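PDB 5K2M: RimK-related lysine biosynthesis protein from Thermococcus kodakarensis, which binds ADP and magnesium and probably acts as an ATP-dependent ligase of the RimK family, LysX subfamily, in amino-acid biosynthesis. Local coordinates for residues A[248-251]-A[252-255]. Sequence-based numbering, arbitrary orientation.
Sequences FKNA and ARVT
With CG of R253 anti to the backbone N (chi1 176°) and its chain bent at chi3 (51°), the guanidinium folds back along the helix to N250, whose own CG lies beside its backbone N. The two side chains run alongside each other, and R253 NH2 gives a fairly straight hydrogen bond to N250 OD1 at 3.3 Å, the oxygen lying in the guanidinium plane while the amide is turned 75° from it. N250 ND2 and A251 N are both hydrogen-bonded to a modified side chain on the chain of another protein, which thus docks at the helix start; an alanine at N250 would probably leave that group only A251 N and R253 NH2 without OD1. Toward the C-terminal end, one turn after A251, T255 OG1 donates to A251 O at 2.6 Å and also meets A257 N, while T255 N reaches A251 O from the opposite face at 3.0 Å. At the N-cap, F248 O accepts from A252 N at 2.7 Å, and the A252 methyl lies at the edge of its ring. This short helix, 249-255, follows strand 236-243 of the ATP-grasp domain; F248, A251 and A252 pack on M259 of helix 259-272, and V254 and T255 on I185 of strand 180-188.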
loop_
_atom_site.group_PDB
_atom_site.type_symbol
_atom_site.label_atom_id
_atom_site.label_comp_id
_atom_site.label_asym_id
_atom_site.label_seq_id
_atom_site.Cartn_x
_atom_site.Cartn_y
_atom_site.Cartn_z
ATOM N N PHE A 248 -55.066 -2.980 2.797
ATOM C CA PHE A 248 -56.233 -3.622 3.398
ATOM C C PHE A 248 -57.366 -2.697 3.843
ATOM O O PHE A 248 -58.334 -3.170 4.447
ATOM C CB PHE A 248 -55.781 -4.492 4.589
ATOM C CG PHE A 248 -55.002 -3.746 5.638
ATOM C CD1 PHE A 248 -55.652 -2.975 6.598
ATOM C CD2 PHE A 248 -53.615 -3.832 5.685
ATOM C CE1 PHE A 248 -54.932 -2.287 7.563
ATOM C CE2 PHE A 248 -52.890 -3.158 6.649
ATOM C CZ PHE A 248 -53.545 -2.382 7.589
ATOM N N LYS A 249 -57.285 -1.403 3.533
ATOM C CA LYS A 249 -58.269 -0.469 4.057
ATOM C C LYS A 249 -59.684 -0.802 3.584
ATOM O O LYS A 249 -60.635 -0.651 4.352
ATOM C CB LYS A 249 -57.913 0.990 3.742
ATOM C CG LYS A 249 -58.065 1.416 2.291
ATOM C CD LYS A 249 -57.647 2.868 2.117
ATOM C CE LYS A 249 -57.876 3.354 0.694
ATOM N NZ LYS A 249 -57.004 2.656 -0.297
ATOM N N ASN A 250 -59.826 -1.251 2.337
ATOM C CA ASN A 250 -61.145 -1.645 1.836
ATOM C C ASN A 250 -61.557 -2.994 2.416
ATOM O O ASN A 250 -62.729 -3.194 2.747
ATOM C CB ASN A 250 -61.189 -1.681 0.302
ATOM C CG ASN A 250 -60.889 -0.327 -0.324
ATOM O OD1 ASN A 250 -61.607 0.661 -0.103
ATOM N ND2 ASN A 250 -59.829 -0.271 -1.111
ATOM N N ALA A 251 -60.587 -3.899 2.560
ATOM C CA ALA A 251 -60.857 -5.243 3.092
ATOM C C ALA A 251 -61.271 -5.208 4.565
ATOM O O ALA A 251 -62.200 -5.906 4.968
ATOM C CB ALA A 251 -59.654 -6.148 2.904
ATOM N N ALA A 252 -60.577 -4.395 5.357
ATOM C CA ALA A 252 -60.929 -4.209 6.765
ATOM C C ALA A 252 -62.285 -3.515 6.894
ATOM O O ALA A 252 -63.103 -3.911 7.717
ATOM C CB ALA A 252 -59.858 -3.411 7.486
ATOM N N ARG A 253 -62.526 -2.493 6.077
ATOM C CA ARG A 253 -63.807 -1.782 6.121
ATOM C C ARG A 253 -64.983 -2.732 5.850
ATOM O O ARG A 253 -66.037 -2.611 6.461
ATOM C CB ARG A 253 -63.831 -0.615 5.120
ATOM C CG ARG A 253 -65.184 0.099 5.047
ATOM C CD ARG A 253 -65.181 1.297 4.112
ATOM N NE ARG A 253 -64.648 0.958 2.791
ATOM C CZ ARG A 253 -65.316 0.327 1.828
ATOM N NH1 ARG A 253 -66.580 -0.049 1.996
ATOM N NH2 ARG A 253 -64.708 0.065 0.679
ATOM N N VAL A 254 -64.770 -3.691 4.957
ATOM C CA VAL A 254 -65.840 -4.534 4.423
ATOM C C VAL A 254 -66.044 -5.832 5.238
ATOM O O VAL A 254 -67.138 -6.387 5.258
ATOM C CB VAL A 254 -65.561 -4.768 2.904
ATOM C CG1 VAL A 254 -66.089 -6.087 2.382
ATOM C CG2 VAL A 254 -66.103 -3.597 2.094
ATOM N N THR A 255 -64.996 -6.300 5.912
ATOM C CA THR A 255 -65.065 -7.522 6.715
ATOM C C THR A 255 -65.160 -7.263 8.213
ATOM O O THR A 255 -65.586 -8.135 8.955
ATOM C CB THR A 255 -63.818 -8.399 6.512
ATOM O OG1 THR A 255 -62.644 -7.664 6.878
ATOM C CG2 THR A 255 -63.705 -8.856 5.070
#